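Local coordinates for protein UDP-N-Acetylenolpyruvylglucosamine Reductase (Thermus caldophilus, PDB 2GQT) that probably reduces UDP-N-acetylenolpyruvylglucosamine to UDP-N-acetylmuramate with NADPH and a bound FAD, a step in building the bacterial cell wall, at residues D73-V78 and A94-L99; G98-L103 and L178-E183; G110-M115 and G122-A127. One frame throughout, in Å; residues are numbered along the deposited sequence.

Contact 1: residues D73-V78 and A94-L99; sequences DLKGWV and AGLSGL
Two leucines and an alanine make the apolar half of this contact. L74, on the type I turn D73-G76, sends its CD1 to the methyl of A94, with CD1 and CB 3.9 Å apart. Its CB meets CD1 of L96 from a little farther off. In L74 and L96 alike, CB points toward the opposite segment.

The second group is the end of a lysine reaching a leucine. K75 runs extended until its last torsion, where the chain bends (chi4 -60°) and carries the ammonium to the isobutyl end of L96. NZ comes to 3.7 Å from CD2 of L96, and the two side chains cross at about a right angle.

Within the segments, polar bonds fix the turn. D73 OD1 accepts from K75 N at 3.0 Å, an Asx turn in which the N-H arrives from above the carboxylate plane. On the other side, G95 closes helix 84-93 with a Schellman motif.

With no hydrogen bond across it, the contact rests on dispersion: the turn before strand 77-79 meets the end of helix 84-93 and strand 96-97 through aliphatic groups, with the exposed end of a lysine alongside.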
loop_
_atom_site.group_PDB
_atom_site.type_symbol
_atom_site.label_atom_id
_atom_site.label_comp_id
_atom_site.label_asym_id
_atom_site.label_seq_id
_atom_site.Cartn_x
_atom_site.Cartn_y
_atom_site.Cartn_z
ATOM N N ASP A 73 8.449 -16.312 7.909
ATOM C CA ASP A 73 8.466 -17.728 7.589
ATOM C C ASP A 73 7.133 -17.974 6.892
ATOM O O ASP A 73 6.084 -17.750 7.494
ATOM C CB ASP A 73 8.570 -18.545 8.889
ATOM C CG ASP A 73 8.692 -20.044 8.655
ATOM O OD1 ASP A 73 8.211 -20.555 7.629
ATOM O OD2 ASP A 73 9.261 -20.723 9.538
ATOM N N LEU A 74 7.150 -18.408 5.631
ATOM C CA LEU A 74 5.892 -18.622 4.900
ATOM C C LEU A 74 4.928 -19.581 5.587
ATOM O O LEU A 74 3.715 -19.487 5.404
ATOM C CB LEU A 74 6.156 -19.143 3.491
ATOM C CG LEU A 74 6.726 -18.148 2.485
ATOM C CD1 LEU A 74 7.146 -18.921 1.262
ATOM C CD2 LEU A 74 5.723 -17.048 2.121
ATOM N N LYS A 75 5.473 -20.510 6.361
ATOM C CA LYS A 75 4.664 -21.505 7.051
ATOM C C LYS A 75 4.483 -21.152 8.529
ATOM O O LYS A 75 3.984 -21.963 9.319
ATOM C CB LYS A 75 5.284 -22.894 6.878
ATOM C CG LYS A 75 5.225 -23.413 5.442
ATOM C CD LYS A 75 5.942 -24.748 5.289
ATOM C CE LYS A 75 5.735 -25.334 3.902
ATOM N NZ LYS A 75 4.298 -25.583 3.597
ATOM N N GLY A 76 4.882 -19.934 8.891
ATOM C CA GLY A 76 4.720 -19.442 10.256
ATOM C C GLY A 76 4.350 -17.974 10.261
ATOM O O GLY A 76 3.526 -17.532 9.463
ATOM N N TRP A 77 4.953 -17.220 11.170
ATOM C CA TRP A 77 4.651 -15.801 11.263
ATOM C C TRP A 77 5.456 -14.993 10.262
ATOM O O TRP A 77 6.648 -15.261 10.025
ATOM C CB TRP A 77 4.878 -15.301 12.687
ATOM C CG TRP A 77 3.800 -15.768 13.622
ATOM C CD1 TRP A 77 3.835 -16.859 14.443
ATOM C CD2 TRP A 77 2.506 -15.180 13.787
ATOM N NE1 TRP A 77 2.646 -16.974 15.123
ATOM C CE2 TRP A 77 1.812 -15.956 14.738
ATOM C CE3 TRP A 77 1.868 -14.059 13.228
ATOM C CZ2 TRP A 77 0.512 -15.640 15.158
ATOM C CZ3 TRP A 77 0.576 -13.751 13.636
ATOM C CH2 TRP A 77 -0.090 -14.546 14.580
ATOM N N VAL A 78 4.779 -14.005 9.682
ATOM C CA VAL A 78 5.337 -13.144 8.660
ATOM C C VAL A 78 5.240 -11.709 9.168
ATOM O O VAL A 78 4.150 -11.212 9.423
ATOM C CB VAL A 78 4.547 -13.307 7.328
ATOM C CG1 VAL A 78 4.953 -12.273 6.291
ATOM C CG2 VAL A 78 4.703 -14.725 6.776
ATOM N N ALA A 94 8.557 -21.761 -3.061
ATOM C CA ALA A 94 8.235 -22.795 -2.082
ATOM C C ALA A 94 7.144 -23.747 -2.558
ATOM O O ALA A 94 6.797 -24.694 -1.847
ATOM C CB ALA A 94 7.820 -22.167 -0.755
ATOM N N GLY A 95 6.582 -23.496 -3.739
ATOM C CA GLY A 95 5.465 -24.303 -4.228
ATOM C C GLY A 95 4.229 -24.085 -3.380
ATOM O O GLY A 95 3.447 -25.008 -3.133
ATOM N N LEU A 96 4.055 -22.840 -2.935
ATOM C CA LEU A 96 2.911 -22.463 -2.125
ATOM C C LEU A 96 2.033 -21.444 -2.846
ATOM O O LEU A 96 2.473 -20.352 -3.223
ATOM C CB LEU A 96 3.360 -21.923 -0.769
ATOM C CG LEU A 96 3.996 -22.976 0.145
ATOM C CD1 LEU A 96 4.633 -22.306 1.353
ATOM C CD2 LEU A 96 2.962 -24.030 0.564
ATOM N N SER A 97 0.784 -21.829 -3.044
ATOM C CA SER A 97 -0.185 -21.033 -3.772
ATOM C C SER A 97 -1.068 -20.227 -2.820
ATOM O O SER A 97 -1.379 -20.665 -1.709
ATOM C CB SER A 97 -1.030 -21.962 -4.639
ATOM O OG SER A 97 -2.015 -21.264 -5.367
ATOM N N GLY A 98 -1.463 -19.037 -3.255
ATOM C CA GLY A 98 -2.361 -18.206 -2.469
ATOM C C GLY A 98 -2.056 -16.727 -2.555
ATOM O O GLY A 98 -2.862 -15.895 -2.146
ATOM N N LEU A 99 -0.881 -16.389 -3.086
ATOM C CA LEU A 99 -0.497 -14.983 -3.225
ATOM C C LEU A 99 -0.434 -14.495 -4.670
ATOM O O LEU A 99 -0.137 -13.324 -4.898
ATOM C CB LEU A 99 0.848 -14.712 -2.537
ATOM C CG LEU A 99 1.019 -15.121 -1.073
ATOM C CD1 LEU A 99 2.414 -14.741 -0.613
ATOM C CD2 LEU A 99 -0.026 -14.487 -0.162
#

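Contact 2: residues G98-L103 and L178-E183; sequences GLEGLL and LRRMAE
The short 3-10 turn at 100-102, between strand 96-97 and helix 109-114, lies against helix 174-187, so that a piece of the FAD-binding region meets a helix of the C-terminal region. E100 and M181 have the nearest CA atoms across the contact, and E100 carries the polar link.

E100 OE2 forms a salt bridge with R180, receiving NE at 3.1 Å. The bond is bent, 145° at the hydrogen, and NE stands well above the carboxylate plane, while OE2 sits at the guanidinium edge and only slightly off its plane. The two planes are 50° apart, and only NE bonds the carboxylate directly; NH2 goes to a water. This water closes the bridge a second way: it donates to E100 OE1 at 2.7 Å and accepts from R180 NH2 at 3.0 Å. OE1 also takes the N-H of G98 at 2.8 Å, and OE2 is bonded to S97 OG, so both oxygens are gripped twice and the carboxylate's rotation is fixed. The bend at chi2 (97°) turns the carboxylate back toward G98 and S97, the residues before the turn.

Nearer the backbone of E100, the side chains of E100 and M181 cross at about a right angle, CG of E100 3.8 Å from CG of M181. L103, its CG anti to the backbone N, reaches the helix with CD2, which lies 3.4 Å from the carbonyl O of M181 and beside that residue's CB.

Helix 84-93 flanks the pair: Q89 touches both L103 and M181, and A92 also packs on M181. Along helix 174-187, I177 meets E100 and V184 meets L103, extending the contact by a turn in each direction.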
loop_
_atom_site.group_PDB
_atom_site.type_symbol
_atom_site.label_atom_id
_atom_site.label_comp_id
_atom_site.label_asym_id
_atom_site.label_seq_id
_atom_site.Cartn_x
_atom_site.Cartn_y
_atom_site.Cartn_z
ATOM N N GLY A 98 -1.463 -19.037 -3.255
ATOM C CA GLY A 98 -2.361 -18.206 -2.469
ATOM C C GLY A 98 -2.056 -16.727 -2.555
ATOM O O GLY A 98 -2.862 -15.895 -2.146
ATOM N N LEU A 99 -0.881 -16.389 -3.086
ATOM C CA LEU A 99 -0.497 -14.983 -3.225
ATOM C C LEU A 99 -0.434 -14.495 -4.670
ATOM O O LEU A 99 -0.137 -13.324 -4.898
ATOM C CB LEU A 99 0.848 -14.712 -2.537
ATOM C CG LEU A 99 1.019 -15.121 -1.073
ATOM C CD1 LEU A 99 2.414 -14.741 -0.613
ATOM C CD2 LEU A 99 -0.026 -14.487 -0.162
ATOM N N GLU A 100 -0.712 -15.371 -5.639
ATOM C CA GLU A 100 -0.491 -15.031 -7.044
ATOM C C GLU A 100 -1.260 -13.783 -7.479
ATOM O O GLU A 100 -0.763 -12.983 -8.275
ATOM C CB GLU A 100 -0.854 -16.193 -7.968
ATOM C CG GLU A 100 -0.115 -17.486 -7.714
ATOM C CD GLU A 100 -0.901 -18.454 -6.858
ATOM O OE1 GLU A 100 -1.552 -18.005 -5.899
ATOM O OE2 GLU A 100 -0.874 -19.672 -7.154
ATOM N N GLY A 101 -2.473 -13.630 -6.956
ATOM C CA GLY A 101 -3.323 -12.499 -7.301
ATOM C C GLY A 101 -2.867 -11.168 -6.735
ATOM O O GLY A 101 -3.453 -10.131 -7.031
ATOM N N LEU A 102 -1.810 -11.201 -5.921
ATOM C CA LEU A 102 -1.269 -9.990 -5.300
ATOM C C LEU A 102 0.003 -9.520 -6.003
ATOM O O LEU A 102 0.613 -8.546 -5.581
ATOM C CB LEU A 102 -1.021 -10.232 -3.806
ATOM C CG LEU A 102 -2.211 -10.830 -3.047
ATOM C CD1 LEU A 102 -1.842 -11.134 -1.613
ATOM C CD2 LEU A 102 -3.445 -9.923 -3.109
ATOM N N LEU A 103 0.398 -10.206 -7.075
ATOM C CA LEU A 103 1.527 -9.757 -7.880
ATOM C C LEU A 103 1.289 -8.348 -8.401
ATOM O O LEU A 103 0.192 -8.013 -8.868
ATOM C CB LEU A 103 1.766 -10.719 -9.049
ATOM C CG LEU A 103 2.933 -10.428 -10.002
ATOM C CD1 LEU A 103 4.283 -10.558 -9.290
ATOM C CD2 LEU A 103 2.893 -11.363 -11.194
ATOM N N LEU A 178 3.523 -20.227 -11.194
ATOM C CA LEU A 178 4.136 -19.266 -12.110
ATOM C C LEU A 178 3.262 -18.966 -13.327
ATOM O O LEU A 178 3.234 -17.828 -13.810
ATOM C CB LEU A 178 5.546 -19.718 -12.513
ATOM C CG LEU A 178 6.691 -19.454 -11.515
ATOM C CD1 LEU A 178 6.894 -17.969 -11.220
ATOM C CD2 LEU A 178 6.559 -20.199 -10.215
ATOM N N ARG A 179 2.520 -19.965 -13.804
ATOM C CA ARG A 179 1.556 -19.737 -14.875
ATOM C C ARG A 179 0.426 -18.793 -14.434
ATOM O O ARG A 179 0.010 -17.913 -15.195
ATOM C CB ARG A 179 1.017 -21.067 -15.423
ATOM C CG ARG A 179 2.006 -21.779 -16.347
ATOM C CD ARG A 179 1.446 -23.043 -17.004
ATOM N NE ARG A 179 1.247 -24.136 -16.050
ATOM C CZ ARG A 179 0.064 -24.631 -15.693
ATOM N NH1 ARG A 179 -1.062 -24.142 -16.200
ATOM N NH2 ARG A 179 0.006 -25.625 -14.821
ATOM N N ARG A 180 -0.056 -18.970 -13.205
ATOM C CA ARG A 180 -1.096 -18.083 -12.653
ATOM C C ARG A 180 -0.587 -16.646 -12.528
ATOM O O ARG A 180 -1.284 -15.685 -12.885
ATOM C CB ARG A 180 -1.600 -18.599 -11.300
ATOM C CG ARG A 180 -2.478 -19.828 -11.451
ATOM C CD ARG A 180 -2.291 -20.827 -10.323
ATOM N NE ARG A 180 -3.055 -20.492 -9.126
ATOM C CZ ARG A 180 -4.301 -20.899 -8.879
ATOM N NH1 ARG A 180 -4.955 -21.649 -9.756
ATOM N NH2 ARG A 180 -4.902 -20.547 -7.750
ATOM N N MET A 181 0.646 -16.518 -12.057
ATOM C CA MET A 181 1.305 -15.225 -11.929
ATOM C C MET A 181 1.499 -14.564 -13.296
ATOM O O MET A 181 1.346 -13.352 -13.428
ATOM C CB MET A 181 2.641 -15.407 -11.218
ATOM C CG MET A 181 2.486 -15.705 -9.747
ATOM S SD MET A 181 3.968 -16.376 -8.984
ATOM C CE MET A 181 5.119 -15.009 -9.149
ATOM N N ALA A 182 1.800 -15.363 -14.318
ATOM C CA ALA A 182 1.971 -14.845 -15.671
ATOM C C ALA A 182 0.687 -14.204 -16.187
ATOM O O ALA A 182 0.734 -13.198 -16.892
ATOM C CB ALA A 182 2.436 -15.942 -16.616
ATOM N N GLU A 183 -0.464 -14.766 -15.829
ATOM C CA GLU A 183 -1.729 -14.162 -16.234
ATOM C C GLU A 183 -1.942 -12.835 -15.514
ATOM O O GLU A 183 -2.432 -11.881 -16.110
ATOM C CB GLU A 183 -2.918 -15.109 -16.028
ATOM C CG GLU A 183 -4.316 -14.482 -16.272
ATOM C CD GLU A 183 -4.458 -13.687 -17.587
ATOM O OE1 GLU A 183 -3.801 -14.023 -18.593
ATOM O OE2 GLU A 183 -5.236 -12.709 -17.612
HETATM O O HOH W 1 -4.175 -18.602 -5.525
#

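Contact 3: residues G110-M115 and G122-A127; sequences GGAVKM and GEMADA. With FAD (flavin-adenine dinucleotide), chain C.
M124 supplies the apolar contact here, folding along the side of helix 109-114 against A112 and V113. Its CG stands anti to the backbone N (chi1 -171°), and a bend at chi2 (69°) lays the thioether beside the helix. SD comes 3.8 Å from CB of A112, and the terminal CE reaches CG2 of V113 at 4.0 Å, the methionine and valine crossing at a slant. Nearer its root, CB of M124 rests 3.5 Å from the carbonyl O of A112. No hydrogen bond spans the two segments.

Within 122-127 a side-chain bond ties the turn together. E123 N gives its hydrogen to D126 OD2 at 2.9 Å in a fairly straight bond that meets the carboxylate from above its plane, tying the 3-10 turn 124-126 to the residue before it.

FAD lies along the same helix and the residue after it. G110 and G111 let FAD lie close to the backbone: CA of G110 is 3.5 Å from N6A of the adenine, and the ribityl O4' makes a weak hydrogen bond to O of G111. K114 lays its CG against the ribose O4B, 3.5 Å away, while CB of M115 faces O3' of the ribityl chain. Helix 109-114 is thus covered by FAD along one part and by M124 along another.

V113 also packs on V162 and V165 of strand 161-171, to which A127 is hydrogen-bonded through K168. The short, weakly bonded strand 122-123 pairs antiparallel with 118-119, and E123 makes a salt bridge with R152, the probable active-site arginine.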
loop_
_atom_site.group_PDB
_atom_site.type_symbol
_atom_site.label_atom_id
_atom_site.label_comp_id
_atom_site.label_asym_id
_atom_site.label_seq_id
_atom_site.Cartn_x
_atom_site.Cartn_y
_atom_site.Cartn_z
ATOM N N GLY A 110 1.745 -5.029 6.171
ATOM C CA GLY A 110 0.826 -4.268 7.016
ATOM C C GLY A 110 -0.067 -3.334 6.210
ATOM O O GLY A 110 -1.254 -3.176 6.511
ATOM N N GLY A 111 0.508 -2.681 5.205
ATOM C CA GLY A 111 -0.241 -1.798 4.315
ATOM C C GLY A 111 -1.235 -2.555 3.456
ATOM O O GLY A 111 -2.334 -2.062 3.185
ATOM N N ALA A 112 -0.851 -3.753 3.018
ATOM C CA ALA A 112 -1.740 -4.606 2.235
ATOM C C ALA A 112 -2.932 -5.070 3.078
ATOM O O ALA A 112 -4.040 -5.199 2.563
ATOM C CB ALA A 112 -0.986 -5.805 1.690
ATOM N N VAL A 113 -2.705 -5.339 4.360
ATOM C CA VAL A 113 -3.804 -5.671 5.272
ATOM C C VAL A 113 -4.697 -4.445 5.502
ATOM O O VAL A 113 -5.924 -4.527 5.353
ATOM C CB VAL A 113 -3.273 -6.219 6.619
ATOM C CG1 VAL A 113 -4.412 -6.350 7.635
ATOM C CG2 VAL A 113 -2.560 -7.548 6.425
ATOM N N LYS A 114 -4.098 -3.307 5.841
ATOM C CA LYS A 114 -4.884 -2.103 6.115
ATOM C C LYS A 114 -5.787 -1.753 4.929
ATOM O O LYS A 114 -6.957 -1.395 5.117
ATOM C CB LYS A 114 -3.976 -0.918 6.454
ATOM C CG LYS A 114 -4.724 0.395 6.694
ATOM C CD LYS A 114 -5.323 0.461 8.073
ATOM C CE LYS A 114 -5.977 1.801 8.344
ATOM N NZ LYS A 114 -6.642 1.746 9.688
ATOM N N MET A 115 -5.253 -1.876 3.716
ATOM C CA MET A 115 -5.971 -1.476 2.511
ATOM C C MET A 115 -6.567 -2.646 1.752
ATOM O O MET A 115 -6.939 -2.493 0.586
ATOM C CB MET A 115 -5.036 -0.678 1.589
ATOM C CG MET A 115 -4.484 0.601 2.219
ATOM S SD MET A 115 -5.750 1.667 2.963
ATOM C CE MET A 115 -6.785 2.038 1.545
ATOM N N GLY A 122 -7.715 -11.909 -6.642
ATOM C CA GLY A 122 -7.715 -12.172 -5.208
ATOM C C GLY A 122 -7.361 -10.930 -4.421
ATOM O O GLY A 122 -6.882 -9.939 -4.985
ATOM N N GLU A 123 -7.607 -10.986 -3.117
ATOM C CA GLU A 123 -7.285 -9.880 -2.217
ATOM C C GLU A 123 -6.561 -10.384 -0.979
ATOM O O GLU A 123 -6.623 -11.571 -0.646
ATOM C CB GLU A 123 -8.539 -9.101 -1.817
ATOM C CG GLU A 123 -9.567 -9.922 -1.075
ATOM C CD GLU A 123 -10.856 -9.169 -0.841
ATOM O OE1 GLU A 123 -11.509 -9.456 0.185
ATOM O OE2 GLU A 123 -11.215 -8.296 -1.668
ATOM N N MET A 124 -5.888 -9.465 -0.295
ATOM C CA MET A 124 -5.066 -9.803 0.860
ATOM C C MET A 124 -5.830 -10.634 1.887
ATOM O O MET A 124 -5.290 -11.599 2.412
ATOM C CB MET A 124 -4.481 -8.539 1.494
ATOM C CG MET A 124 -3.446 -8.809 2.575
ATOM S SD MET A 124 -1.931 -9.509 1.896
ATOM C CE MET A 124 -0.913 -9.559 3.366
ATOM N N ALA A 125 -7.087 -10.274 2.150
ATOM C CA ALA A 125 -7.913 -10.986 3.122
ATOM C C ALA A 125 -8.014 -12.485 2.834
ATOM O O ALA A 125 -8.036 -13.284 3.766
ATOM C CB ALA A 125 -9.297 -10.366 3.196
ATOM N N ASP A 126 -8.066 -12.845 1.552
ATOM C CA ASP A 126 -8.152 -14.245 1.110
ATOM C C ASP A 126 -6.952 -15.060 1.572
ATOM O O ASP A 126 -7.055 -16.273 1.730
ATOM C CB ASP A 126 -8.218 -14.356 -0.425
ATOM C CG ASP A 126 -9.417 -13.652 -1.040
ATOM O OD1 ASP A 126 -10.500 -13.596 -0.412
ATOM O OD2 ASP A 126 -9.273 -13.177 -2.192
ATOM N N ALA A 127 -5.816 -14.389 1.753
ATOM C CA ALA A 127 -4.542 -15.057 2.022
ATOM C C ALA A 127 -4.136 -15.034 3.489
ATOM O O ALA A 127 -3.005 -15.375 3.823
ATOM C CB ALA A 127 -3.425 -14.452 1.162
HETATM P PA FAD C . 1.242 2.866 2.693
HETATM O O1A FAD C . 0.949 3.558 1.428
HETATM O O2A FAD C . 2.534 3.086 3.381
HETATM O O5B FAD C . 0.095 3.131 3.757
HETATM C C5B FAD C . -1.275 2.978 3.367
HETATM C C4B FAD C . -2.157 2.928 4.595
HETATM O O4B FAD C . -1.830 1.742 5.348
HETATM C C3B FAD C . -1.974 4.112 5.555
HETATM O O3B FAD C . -3.229 4.354 6.191
HETATM C C2B FAD C . -0.968 3.562 6.559
HETATM O O2B FAD C . -1.052 4.222 7.822
HETATM C C1B FAD C . -1.452 2.133 6.691
HETATM N N9A FAD C . -0.447 1.164 7.175
HETATM C C8A FAD C . 0.727 0.865 6.596
HETATM N N7A FAD C . 1.339 -0.077 7.319
HETATM C C5A FAD C . 0.541 -0.398 8.343
HETATM C C6A FAD C . 0.629 -1.277 9.429
HETATM N N6A FAD C . 1.676 -2.089 9.624
HETATM N N1A FAD C . -0.399 -1.324 10.300
HETATM C C2A FAD C . -1.472 -0.534 10.152
HETATM N N3A FAD C . -1.600 0.329 9.148
HETATM C C4A FAD C . -0.597 0.403 8.252
HETATM N N1 FAD C . -3.601 -1.540 -4.483
HETATM C C2 FAD C . -4.462 -2.597 -4.681
HETATM O O2 FAD C . -5.322 -2.846 -3.848
HETATM N N3 FAD C . -4.371 -3.360 -5.842
HETATM C C4 FAD C . -3.408 -3.104 -6.810
HETATM O O4 FAD C . -3.351 -3.810 -7.823
HETATM C C4X FAD C . -2.534 -2.040 -6.596
HETATM N N5 FAD C . -1.560 -1.740 -7.545
HETATM C C5X FAD C . -0.645 -0.711 -7.289
HETATM C C6 FAD C . 0.370 -0.463 -8.214
HETATM C C7 FAD C . 1.305 0.542 -7.988
HETATM C C7M FAD C . 2.419 0.787 -9.014
HETATM C C8 FAD C . 1.212 1.311 -6.823
HETATM C C8M FAD C . 2.231 2.429 -6.558
HETATM C C9 FAD C . 0.193 1.069 -5.905
HETATM C C9A FAD C . -0.744 0.059 -6.124
HETATM N N10 FAD C . -1.776 -0.197 -5.205
HETATM C C10 FAD C . -2.639 -1.265 -5.436
HETATM C "C1'" FAD C . -1.993 0.652 -4.004
HETATM C "C2'" FAD C . -1.125 0.216 -2.812
HETATM O "O2'" FAD C . -0.014 -0.588 -3.254
HETATM C "C3'" FAD C . -1.916 -0.584 -1.776
HETATM O "O3'" FAD C . -2.967 0.229 -1.235
HETATM C "C4'" FAD C . -1.012 -1.114 -0.655
HETATM O "O4'" FAD C . -1.754 -2.028 0.155
HETATM C "C5'" FAD C . -0.433 -0.015 0.233
HETATM O "O5'" FAD C . 0.533 -0.637 1.082
HETATM P P FAD C . 1.786 0.207 1.596
HETATM O O1P FAD C . 2.558 -0.688 2.478
HETATM O O2P FAD C . 2.471 0.902 0.485
HETATM O O3P FAD C . 1.011 1.267 2.521
#

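Contacts 1, 2 and 3 form a triangle, their centres 14 to 15 Å apart. Contact 1 closes before contact 3 opens along the chain, whereas contact 3 lies inside the long loop closed by contact 2. G98 and L99 belong to contacts 1 and 2; L102 of contact 2 touches M124 of contact 3. Strand 161-171 pairs with strands 77-79 and 96-97 and packs against helix 109-114, joining contacts 1 and 3. Contact 2 brings in helix 174-187 from the C-terminal region. A separate path of packing leads from contact 1 through L99 and A127 to the 122-127 turn, and by M124 and A112 to the helix lying against FAD.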